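Uncharacterized HTH-type transcriptional regulator YydK (Bacillus subtilis subsp. subtilis, PDB 3BWG) probably binds DNA as a GntR-family transcription regulator, pairing a predicted helix-turn-helix region with a UTRA domain. Local coordinates at residues H159-F162 and H163-E167; S142-K146 and S147-Y151; F39-K43 and S44-K48. All coordinates share one frame; numbering follows the deposited sequence.

Contact 1: H159-F162 and H163-E167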
ATOM      1  N   HIS B 159      11.331  21.838  -1.985  1.00 46.65           N
ATOM      2  CA  HIS B 159       9.907  21.700  -1.688  1.00 47.73           C
ATOM      3  C   HIS B 159       9.303  20.397  -2.234  1.00 47.78           C
ATOM      4  O   HIS B 159       9.900  19.334  -2.078  1.00 47.82           O
ATOM      5  CB  HIS B 159       9.176  22.971  -2.116  1.00 48.80           C
ATOM      6  CG  HIS B 159       9.666  24.180  -1.389  1.00 50.75           C
ATOM      7  ND1 HIS B 159      10.541  25.089  -1.950  1.00 51.47           N
ATOM      8  CD2 HIS B 159       9.455  24.599  -0.113  1.00 51.02           C
ATOM      9  CE1 HIS B 159      10.819  26.032  -1.063  1.00 51.59           C
ATOM     10  NE2 HIS B 159      10.180  25.752   0.060  1.00 50.24           N
ATOM     11  N   SER B 160       8.143  20.477  -2.878  1.00 47.98           N
ATOM     12  CA  SER B 160       7.518  19.316  -3.516  1.00 46.70           C
ATOM     13  C   SER B 160       7.854  19.238  -4.997  1.00 45.01           C
ATOM     14  O   SER B 160       7.352  20.012  -5.831  1.00 45.74           O
ATOM     15  CB  SER B 160       6.002  19.319  -3.316  1.00 48.41           C
ATOM     16  OG  SER B 160       5.480  18.083  -3.771  1.00 51.79           O
ATOM     17  N   ILE B 161       8.708  18.288  -5.336  1.00 43.58           N
ATOM     18  CA  ILE B 161       9.089  18.097  -6.734  1.00 42.87           C
ATOM     19  C   ILE B 161       7.848  17.689  -7.589  1.00 42.19           C
ATOM     20  O   ILE B 161       7.665  18.191  -8.680  1.00 40.60           O
ATOM     21  CB  ILE B 161      10.282  17.050  -6.842  1.00 42.43           C
ATOM     22  CG1 ILE B 161      11.504  17.578  -6.063  1.00 42.96           C
ATOM     23  CG2 ILE B 161      10.635  16.718  -8.325  1.00 42.96           C
ATOM     24  CD1 ILE B 161      12.679  16.639  -5.981  1.00 41.12           C
ATOM     25  N   PHE B 162       7.003  16.798  -7.062  1.00 43.11           N
ATOM     26  CA  PHE B 162       5.799  16.338  -7.766  1.00 44.17           C
ATOM     27  C   PHE B 162       4.830  17.456  -7.998  1.00 44.43           C
ATOM     28  O   PHE B 162       4.146  17.463  -9.019  1.00 41.13           O
ATOM     29  CB  PHE B 162       5.086  15.241  -6.991  1.00 47.73           C
ATOM     30  CG  PHE B 162       5.724  13.880  -7.144  1.00 49.86           C
ATOM     31  CD1 PHE B 162       6.933  13.721  -7.806  1.00 50.23           C
ATOM     32  CD2 PHE B 162       5.165  12.782  -6.558  1.00 52.81           C
ATOM     33  CE1 PHE B 162       7.535  12.493  -7.927  1.00 51.69           C
ATOM     34  CE2 PHE B 162       5.793  11.527  -6.677  1.00 52.61           C
ATOM     35  CZ  PHE B 162       6.964  11.406  -7.373  1.00 51.13           C
ATOM     36  N   HIS B 163       4.770  18.392  -7.045  1.00 43.90           N
ATOM     37  CA  HIS B 163       4.000  19.601  -7.274  1.00 44.71           C
ATOM     38  C   HIS B 163       4.418  20.351  -8.531  1.00 43.74           C
ATOM     39  O   HIS B 163       3.551  20.727  -9.290  1.00 45.45           O
ATOM     40  CB  HIS B 163       3.953  20.555  -6.069  1.00 46.47           C
ATOM     41  CG  HIS B 163       3.045  21.731  -6.304  1.00 48.30           C
ATOM     42  ND1 HIS B 163       1.677  21.655  -6.144  1.00 48.81           N
ATOM     43  CD2 HIS B 163       3.302  22.982  -6.766  1.00 48.96           C
ATOM     44  CE1 HIS B 163       1.133  22.821  -6.454  1.00 49.02           C
ATOM     45  NE2 HIS B 163       2.094  23.640  -6.851  1.00 49.07           N
ATOM     46  N   TYR B 164       5.720  20.572  -8.744  1.00 42.76           N
ATOM     47  CA  TYR B 164       6.210  21.297  -9.924  1.00 41.66           C
ATOM     48  C   TYR B 164       5.919  20.507 -11.200  1.00 42.70           C
ATOM     49  O   TYR B 164       5.567  21.064 -12.240  1.00 42.17           O
ATOM     50  CB  TYR B 164       7.715  21.591  -9.788  1.00 41.88           C
ATOM     51  CG  TYR B 164       8.468  21.860 -11.084  1.00 41.91           C
ATOM     52  CD1 TYR B 164       8.302  23.074 -11.808  1.00 42.93           C
ATOM     53  CD2 TYR B 164       9.367  20.890 -11.593  1.00 43.39           C
ATOM     54  CE1 TYR B 164       9.007  23.298 -13.039  1.00 43.10           C
ATOM     55  CE2 TYR B 164      10.064  21.089 -12.800  1.00 43.23           C
ATOM     56  CZ  TYR B 164       9.899  22.287 -13.519  1.00 43.67           C
ATOM     57  OH  TYR B 164      10.657  22.453 -14.698  1.00 42.68           O
ATOM     58  N   ILE B 165       6.087  19.198 -11.088  1.00 43.03           N
ATOM     59  CA  ILE B 165       5.925  18.290 -12.201  1.00 44.84           C
ATOM     60  C   ILE B 165       4.513  18.380 -12.737  1.00 45.50           C
ATOM     61  O   ILE B 165       4.341  18.478 -13.946  1.00 46.90           O
ATOM     62  CB  ILE B 165       6.325  16.865 -11.786  1.00 43.07           C
ATOM     63  CG1 ILE B 165       7.839  16.875 -11.544  1.00 41.74           C
ATOM     64  CG2 ILE B 165       5.897  15.828 -12.870  1.00 42.12           C
ATOM     65  CD1 ILE B 165       8.449  15.528 -11.246  1.00 42.15           C
ATOM     66  N   ARG B 166       3.534  18.377 -11.829  1.00 46.08           N
ATOM     67  CA  ARG B 166       2.120  18.404 -12.172  1.00 49.07           C
ATOM     68  C   ARG B 166       1.781  19.814 -12.631  1.00 49.00           C
ATOM     69  O   ARG B 166       1.327  20.015 -13.759  1.00 47.67           O
ATOM     70  CB  ARG B 166       1.218  18.038 -10.970  1.00 49.71           C
ATOM     71  CG  ARG B 166       1.291  16.582 -10.444  1.00 51.78           C
ATOM     72  CD  ARG B 166       0.356  16.389  -9.178  1.00 53.78           C
ATOM     73  NE  ARG B 166       1.036  16.479  -7.856  1.00 58.08           N
ATOM     74  CZ  ARG B 166       0.833  17.427  -6.913  1.00 58.61           C
ATOM     75  NH1 ARG B 166      -0.038  18.427  -7.104  1.00 59.26           N
ATOM     76  NH2 ARG B 166       1.513  17.378  -5.763  1.00 57.41           N
ATOM     77  N   GLU B 167       2.057  20.774 -11.746  1.00 48.88           N
ATOM     78  CA  GLU B 167       1.586  22.135 -11.890  1.00 51.02           C
ATOM     79  C   GLU B 167       2.396  22.907 -12.917  1.00 49.73           C
ATOM     80  O   GLU B 167       1.818  23.550 -13.757  1.00 51.75           O
ATOM     81  CB  GLU B 167       1.595  22.844 -10.536  1.00 51.97           C
ATOM     82  CG  GLU B 167       0.336  23.637 -10.259  1.00 55.78           C
ATOM     83  CD  GLU B 167      -0.956  22.789 -10.276  1.00 57.88           C
ATOM     84  OE1 GLU B 167      -1.048  21.778  -9.533  1.00 58.57           O
ATOM     85  OE2 GLU B 167      -1.895  23.153 -11.022  1.00 58.70           O
TER

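Contact 2: S142-K146 and S147-Y151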
ATOM      1  N   SER B 142      17.414  10.720  -5.562  1.00 39.76           N
ATOM      2  CA  SER B 142      16.516  10.452  -6.667  1.00 41.27           C
ATOM      3  C   SER B 142      17.067  10.852  -8.020  1.00 40.97           C
ATOM      4  O   SER B 142      17.983  11.668  -8.131  1.00 40.25           O
ATOM      5  CB  SER B 142      15.138  11.038  -6.426  1.00 41.28           C
ATOM      6  OG  SER B 142      15.262  12.286  -5.820  1.00 48.25           O
ATOM      7  N   TYR B 143      16.507  10.233  -9.051  1.00 40.39           N
ATOM      8  CA  TYR B 143      17.001  10.400 -10.393  1.00 39.87           C
ATOM      9  C   TYR B 143      15.834  10.634 -11.304  1.00 38.87           C
ATOM     10  O   TYR B 143      14.952   9.821 -11.382  1.00 38.31           O
ATOM     11  CB  TYR B 143      17.711   9.121 -10.845  1.00 40.28           C
ATOM     12  CG  TYR B 143      18.728   8.557  -9.878  1.00 40.52           C
ATOM     13  CD1 TYR B 143      20.096   8.715 -10.107  1.00 39.92           C
ATOM     14  CD2 TYR B 143      18.321   7.815  -8.771  1.00 40.16           C
ATOM     15  CE1 TYR B 143      21.035   8.148  -9.242  1.00 41.33           C
ATOM     16  CE2 TYR B 143      19.234   7.271  -7.900  1.00 41.89           C
ATOM     17  CZ  TYR B 143      20.588   7.440  -8.129  1.00 41.15           C
ATOM     18  OH  TYR B 143      21.490   6.887  -7.255  1.00 42.11           O
ATOM     19  N   TYR B 144      15.879  11.718 -12.057  1.00 40.50           N
ATOM     20  CA  TYR B 144      14.779  12.101 -12.946  1.00 40.37           C
ATOM     21  C   TYR B 144      15.251  12.145 -14.356  1.00 39.01           C
ATOM     22  O   TYR B 144      16.236  12.794 -14.632  1.00 39.51           O
ATOM     23  CB  TYR B 144      14.278  13.500 -12.566  1.00 40.70           C
ATOM     24  CG  TYR B 144      13.773  13.543 -11.169  1.00 41.07           C
ATOM     25  CD1 TYR B 144      12.395  13.481 -10.884  1.00 40.33           C
ATOM     26  CD2 TYR B 144      14.663  13.634 -10.121  1.00 41.38           C
ATOM     27  CE1 TYR B 144      11.952  13.506  -9.560  1.00 42.50           C
ATOM     28  CE2 TYR B 144      14.246  13.660  -8.825  1.00 42.49           C
ATOM     29  CZ  TYR B 144      12.909  13.597  -8.547  1.00 42.45           C
ATOM     30  OH  TYR B 144      12.575  13.623  -7.220  1.00 46.19           O
ATOM     31  N   THR B 145      14.520  11.495 -15.254  1.00 38.84           N
ATOM     32  CA  THR B 145      14.838  11.531 -16.703  1.00 39.21           C
ATOM     33  C   THR B 145      14.720  12.948 -17.193  1.00 37.70           C
ATOM     34  O   THR B 145      13.659  13.499 -17.130  1.00 40.53           O
ATOM     35  CB  THR B 145      13.912  10.608 -17.516  1.00 37.69           C
ATOM     36  OG1 THR B 145      13.967   9.283 -16.957  1.00 39.07           O
ATOM     37  CG2 THR B 145      14.360  10.534 -18.983  1.00 38.20           C
ATOM     38  N   LYS B 146      15.819  13.537 -17.642  1.00 38.45           N
ATOM     39  CA  LYS B 146      15.881  14.959 -17.999  1.00 39.04           C
ATOM     40  C   LYS B 146      15.028  15.355 -19.232  1.00 40.65           C
ATOM     41  O   LYS B 146      14.496  16.461 -19.303  1.00 41.68           O
ATOM     42  CB  LYS B 146      17.351  15.398 -18.173  1.00 37.66           C
ATOM     43  CG  LYS B 146      17.498  16.893 -18.200  1.00 38.22           C
ATOM     44  CD  LYS B 146      18.884  17.361 -18.008  1.00 37.24           C
ATOM     45  CE  LYS B 146      18.988  18.837 -18.311  1.00 39.61           C
ATOM     46  NZ  LYS B 146      18.822  19.150 -19.777  1.00 39.48           N
ATOM     47  N   SER B 147      14.863  14.442 -20.190  1.00 40.33           N
ATOM     48  CA  SER B 147      14.068  14.762 -21.371  1.00 40.34           C
ATOM     49  C   SER B 147      12.580  14.767 -21.007  1.00 40.77           C
ATOM     50  O   SER B 147      11.761  15.293 -21.744  1.00 41.26           O
ATOM     51  CB  SER B 147      14.374  13.806 -22.513  1.00 39.57           C
ATOM     52  OG  SER B 147      14.080  12.475 -22.153  1.00 39.01           O
ATOM     53  N   ILE B 148      12.252  14.203 -19.842  1.00 40.60           N
ATOM     54  CA  ILE B 148      10.903  14.326 -19.260  1.00 39.46           C
ATOM     55  C   ILE B 148      10.822  15.531 -18.278  1.00 39.07           C
ATOM     56  O   ILE B 148      10.017  16.423 -18.452  1.00 39.22           O
ATOM     57  CB  ILE B 148      10.473  13.022 -18.542  1.00 37.99           C
ATOM     58  CG1 ILE B 148      10.528  11.843 -19.545  1.00 38.01           C
ATOM     59  CG2 ILE B 148       9.042  13.230 -17.921  1.00 37.16           C
ATOM     60  CD1 ILE B 148      10.129  10.462 -18.975  1.00 36.13           C
ATOM     61  N   VAL B 149      11.654  15.526 -17.240  1.00 39.44           N
ATOM     62  CA  VAL B 149      11.659  16.604 -16.222  1.00 38.93           C
ATOM     63  C   VAL B 149      12.748  17.560 -16.647  1.00 38.60           C
ATOM     64  O   VAL B 149      13.939  17.355 -16.360  1.00 39.80           O
ATOM     65  CB  VAL B 149      11.954  16.036 -14.832  1.00 37.94           C
ATOM     66  CG1 VAL B 149      11.917  17.138 -13.808  1.00 37.81           C
ATOM     67  CG2 VAL B 149      10.966  14.870 -14.500  1.00 38.52           C
ATOM     68  N   THR B 150      12.353  18.555 -17.410  1.00 39.24           N
ATOM     69  CA  THR B 150      13.321  19.179 -18.300  1.00 40.75           C
ATOM     70  C   THR B 150      14.225  20.176 -17.583  1.00 40.67           C
ATOM     71  O   THR B 150      15.337  20.439 -18.052  1.00 40.90           O
ATOM     72  CB  THR B 150      12.659  19.833 -19.522  1.00 39.86           C
ATOM     73  OG1 THR B 150      11.500  20.543 -19.086  1.00 39.88           O
ATOM     74  CG2 THR B 150      12.283  18.770 -20.586  1.00 39.04           C
ATOM     75  N   TYR B 151      13.718  20.744 -16.488  1.00 40.79           N
ATOM     76  CA  TYR B 151      14.498  21.637 -15.637  1.00 41.31           C
ATOM     77  C   TYR B 151      14.099  21.501 -14.164  1.00 42.66           C
ATOM     78  O   TYR B 151      12.921  21.339 -13.834  1.00 43.57           O
ATOM     79  CB  TYR B 151      14.362  23.090 -16.102  1.00 42.13           C
ATOM     80  CG  TYR B 151      15.272  24.054 -15.347  1.00 42.02           C
ATOM     81  CD1 TYR B 151      16.668  24.082 -15.580  1.00 41.67           C
ATOM     82  CD2 TYR B 151      14.747  24.909 -14.375  1.00 40.99           C
ATOM     83  CE1 TYR B 151      17.497  24.976 -14.867  1.00 41.98           C
ATOM     84  CE2 TYR B 151      15.546  25.808 -13.679  1.00 40.28           C
ATOM     85  CZ  TYR B 151      16.905  25.833 -13.908  1.00 41.96           C
ATOM     86  OH  TYR B 151      17.673  26.726 -13.193  1.00 41.75           O
TER
HETATM   87  O   HOH W   1      16.288  19.682 -20.457  1.00 39.97           O

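Contact 3: F39-K43 and S44-K48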
ATOM      1  N   PHE B  39     -27.243  19.562   0.833  1.00 44.38           N
ATOM      2  CA  PHE B  39     -26.599  20.409  -0.165  1.00 43.77           C
ATOM      3  C   PHE B  39     -27.552  20.839  -1.276  1.00 44.28           C
ATOM      4  O   PHE B  39     -27.133  21.407  -2.293  1.00 43.87           O
ATOM      5  CB  PHE B  39     -25.387  19.701  -0.750  1.00 44.50           C
ATOM      6  CG  PHE B  39     -24.460  19.128   0.287  1.00 45.17           C
ATOM      7  CD1 PHE B  39     -23.455  19.913   0.854  1.00 45.15           C
ATOM      8  CD2 PHE B  39     -24.577  17.789   0.687  1.00 44.85           C
ATOM      9  CE1 PHE B  39     -22.589  19.376   1.807  1.00 44.56           C
ATOM     10  CE2 PHE B  39     -23.727  17.254   1.647  1.00 44.11           C
ATOM     11  CZ  PHE B  39     -22.725  18.045   2.199  1.00 44.79           C
ATOM     12  N   GLU B  40     -28.839  20.577  -1.069  1.00 44.43           N
ATOM     13  CA  GLU B  40     -29.893  20.912  -2.039  1.00 45.03           C
ATOM     14  C   GLU B  40     -29.469  20.616  -3.499  1.00 44.57           C
ATOM     15  O   GLU B  40     -29.299  21.521  -4.335  1.00 43.89           O
ATOM     16  CB  GLU B  40     -30.427  22.345  -1.807  1.00 45.50           C
ATOM     17  CG  GLU B  40     -31.207  22.477  -0.465  1.00 45.97           C
ATOM     18  CD  GLU B  40     -31.565  23.919  -0.086  1.00 46.06           C
ATOM     19  OE1 GLU B  40     -32.704  24.164   0.412  1.00 43.93           O
ATOM     20  OE2 GLU B  40     -30.696  24.794  -0.281  1.00 46.99           O
ATOM     21  N   VAL B  41     -29.280  19.323  -3.770  1.00 43.51           N
ATOM     22  CA  VAL B  41     -28.772  18.842  -5.052  1.00 41.96           C
ATOM     23  C   VAL B  41     -29.519  17.575  -5.476  1.00 41.00           C
ATOM     24  O   VAL B  41     -30.283  16.990  -4.701  1.00 39.28           O
ATOM     25  CB  VAL B  41     -27.197  18.581  -5.035  1.00 42.06           C
ATOM     26  CG1 VAL B  41     -26.398  19.897  -5.198  1.00 42.56           C
ATOM     27  CG2 VAL B  41     -26.758  17.832  -3.808  1.00 40.79           C
ATOM     28  N   SER B  42     -29.294  17.160  -6.715  1.00 40.76           N
ATOM     29  CA  SER B  42     -29.895  15.931  -7.188  1.00 41.20           C
ATOM     30  C   SER B  42     -29.407  14.657  -6.487  1.00 40.39           C
ATOM     31  O   SER B  42     -28.355  14.640  -5.831  1.00 39.44           O
ATOM     32  CB  SER B  42     -29.708  15.786  -8.684  1.00 41.26           C
ATOM     33  OG  SER B  42     -30.910  15.254  -9.214  1.00 42.74           O
ATOM     34  N   LYS B  43     -30.192  13.586  -6.637  1.00 40.66           N
ATOM     35  CA  LYS B  43     -29.762  12.247  -6.260  1.00 41.51           C
ATOM     36  C   LYS B  43     -28.503  11.921  -7.042  1.00 40.29           C
ATOM     37  O   LYS B  43     -27.561  11.378  -6.492  1.00 40.66           O
ATOM     38  CB  LYS B  43     -30.865  11.217  -6.538  1.00 42.79           C
ATOM     39  CG  LYS B  43     -30.477   9.725  -6.309  1.00 43.73           C
ATOM     40  CD  LYS B  43     -31.727   8.830  -6.168  1.00 44.22           C
ATOM     41  CE  LYS B  43     -32.375   8.989  -4.766  1.00 46.08           C
ATOM     42  NZ  LYS B  43     -33.880   8.952  -4.780  1.00 47.15           N
ATOM     43  N   SER B  44     -28.498  12.273  -8.327  1.00 39.95           N
ATOM     44  CA  SER B  44     -27.373  11.992  -9.226  1.00 38.61           C
ATOM     45  C   SER B  44     -26.098  12.777  -8.843  1.00 37.20           C
ATOM     46  O   SER B  44     -24.980  12.293  -9.026  1.00 37.14           O
ATOM     47  CB  SER B  44     -27.776  12.317 -10.663  1.00 39.88           C
ATOM     48  OG  SER B  44     -26.629  12.542 -11.457  1.00 41.97           O
ATOM     49  N   THR B  45     -26.279  14.000  -8.349  1.00 35.06           N
ATOM     50  CA  THR B  45     -25.161  14.824  -7.911  1.00 33.86           C
ATOM     51  C   THR B  45     -24.545  14.193  -6.672  1.00 33.35           C
ATOM     52  O   THR B  45     -23.320  14.043  -6.587  1.00 35.16           O
ATOM     53  CB  THR B  45     -25.607  16.301  -7.682  1.00 33.25           C
ATOM     54  OG1 THR B  45     -26.016  16.857  -8.933  1.00 31.78           O
ATOM     55  CG2 THR B  45     -24.455  17.158  -7.131  1.00 33.48           C
ATOM     56  N   ILE B  46     -25.380  13.761  -5.729  1.00 33.24           N
ATOM     57  CA  ILE B  46     -24.860  13.078  -4.542  1.00 33.62           C
ATOM     58  C   ILE B  46     -24.161  11.752  -4.891  1.00 34.62           C
ATOM     59  O   ILE B  46     -23.107  11.445  -4.355  1.00 32.74           O
ATOM     60  CB  ILE B  46     -25.933  12.873  -3.424  1.00 33.22           C
ATOM     61  CG1 ILE B  46     -26.372  14.219  -2.820  1.00 33.44           C
ATOM     62  CG2 ILE B  46     -25.395  11.982  -2.312  1.00 32.24           C
ATOM     63  CD1 ILE B  46     -25.235  15.016  -2.070  1.00 32.20           C
ATOM     64  N   THR B  47     -24.750  10.989  -5.808  1.00 36.84           N
ATOM     65  CA  THR B  47     -24.189   9.700  -6.234  1.00 36.99           C
ATOM     66  C   THR B  47     -22.753   9.850  -6.793  1.00 37.92           C
ATOM     67  O   THR B  47     -21.884   9.014  -6.515  1.00 38.94           O
ATOM     68  CB  THR B  47     -25.155   9.009  -7.213  1.00 36.41           C
ATOM     69  OG1 THR B  47     -26.367   8.697  -6.512  1.00 35.98           O
ATOM     70  CG2 THR B  47     -24.571   7.758  -7.770  1.00 35.65           C
ATOM     71  N   LYS B  48     -22.513  10.930  -7.541  1.00 38.56           N
ATOM     72  CA  LYS B  48     -21.187  11.266  -8.083  1.00 38.71           C
ATOM     73  C   LYS B  48     -20.183  11.714  -7.013  1.00 38.88           C
ATOM     74  O   LYS B  48     -18.988  11.433  -7.106  1.00 39.14           O
ATOM     75  CB  LYS B  48     -21.324  12.352  -9.167  1.00 39.02           C
ATOM     76  CG  LYS B  48     -22.048  11.893 -10.427  1.00 38.67           C
ATOM     77  CD  LYS B  48     -21.805  12.859 -11.596  1.00 39.06           C
ATOM     78  CE  LYS B  48     -22.884  12.750 -12.679  1.00 39.17           C
ATOM     79  NZ  LYS B  48     -22.464  13.462 -13.925  1.00 38.95           N
TER

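Contact 1: H159-F162 and H163-E167
H163 meets S160 across the first turn of helix 161-167. Its backbone N points at S160 OG, 3.4 Å away, in a weak capping bond, which makes S160 the N-cap. The serine hydroxyl stands anti to its own backbone N (chi1 -171°), the rotation that carries OG beside the start of the helix. S160 CB and H163 CB also touch, 3.6 Å apart. The H163 ring swings away from this turn, and from one turn further on E167 CB covers part of one ring face, near its edge.

Y164 continues the turn with a weak bond from its N to S160 O, while its ring leads away to the loop after strand 135-145, where Y164 OH makes a weak hydrogen bond to Y151 O.

I165 N gives a regular i to i+4 helical bond to I161 O at 3.1 Å, in the carbonyl plane. This short helix of the UTRA domain turns its I161, F162 and I165 flank inward: F162 and I165 touch I173 of strand 173-184, and the F162 ring meets F208 edge-to-face. Within that flank I165 CD1 lies 3.8 Å from I161 CG2 and 4.2 Å from F162 CD1, the F162 and I165 side chains running alongside each other in the same direction.

R166 N bonds to F162 O at 3.0 Å. Its chain, bent at chi3 (-98°), folds back along the helix: R166 CG passes 3.3 Å from F162 O, and the guanidinium lays one face over that oxygen without a bond from NE.

Contact 2: S142-K146 and S147-Y151
T145 O receives two backbone N-H groups, V149 N at 2.9 Å with an almost straight N-H...O angle of 172° and I148 N at 3.1 Å with a more bent one of 136°. The bond from I148 N closes a type I beta turn with K146 and S147 at its corners, and the bond from V149 N adds an alpha turn on the same oxygen. V149 N lies nearly along the C=O axis, whereas I148 N sits above the carbonyl plane. The double turn forms where strand 135-145 of the six-stranded antiparallel UTRA sheet ends and the loop toward helix 154-157 begins. It is reinforced by a CA-H...O contact from T150 CA to K146 O.

The side chains of V149 and I148 cross those of Y144 and T145 obliquely. V149 CG2, beside its own backbone N because CG1 takes the position anti to it, reaches 4.1 Å from Y144 CB and touches the tyrosine ring at CD1. I148 CD1 comes equally near T145 CB, while T145 CG2 lies 3.7 Å from S147 OG.

K146 runs out in extended form. Close to the backbone its CG passes V149 O, and the chain bends only at its last torsion (chi4 -70°), which turns the ammonium toward the T150 carbonyl. There its NZ donates to water 1, which in turn donates to T150 O, so the lysine and the loop carbonyl are joined through solvent. With an alanine in place of K146 the water would probably lose its ammonium donor, and T150 O its link back to the end of the strand. The water stands 2.7 Å from K146 NZ and 2.7 Å from T150 O.

Contact 3: F39-K43 and S44-K48
I46 reaches back from the second helix onto V41 and F39, and its side chain can be followed outward. CB stands over the preceding turn, 3.8 Å from both S42 O and K43 O. CG1, anti to the carbonyl carbon (chi1 -67°), passes S42 O and then V41 CG2. A bend at chi2 (-64°) carries the terminal CD1 to 3.6 Å from V41 CG2 and 4.0 Å from F39 CD2. It approaches the phenyl ring obliquely, and the I46 side chain crosses those of V41 and F39 at about a right angle. The same isoleucine touches L32, L35 and M36 of helix 32-39, while F39 lies against I10, E13 and I14 of helix 6-20, so this cluster ties three helices together.

Beside it, T45 CG2 sets its methyl against V41 CB at 3.7 Å, these two side chains also crossing at about a right angle.

The backbone of the new helix is held by I46 N to S42 O (3.1 Å). K43 O is gripped twice, by T47 N and by T47 OG1, each at 2.9 Å; the hydroxyl donates from above the carbonyl plane, whereas the N-H is tilted only 17° from it. S42 occupies the N-cap position, but its side chain makes no capping bond.

Upstream, E40 takes positive phi and closes helix 32-39 with a Schellman motif. A helix ended in this way, a short turn whose one apolar residue, V41, packs onto the second helix, and that helix begun at S42 are the elements of a helix-turn-helix, which matches the predicted DNA-binding region of this GntR-type regulator.

Overall arrangement
Along the chain the order is contact 3, contact 2, contact 1. Contacts 1 and 2 belong to the UTRA domain, with centres about 12 Å apart, and they touch: I161 CD1 packs 3.3 Å from Y144 OH, and I165 CD1 packs 4.2 Å from V149 CG2. The loop leaving strand 135-145 is thus set directly against helix 161-167, beside the six-stranded antiparallel sheet. Contact 3 joins helices 32-39 and 43-55 in the GntR-type region; its centre is about 33 Å from that of contact 1 and 42 Å from that of contact 2, with no touch. This spacing separates the probable DNA-reading part from the UTRA part.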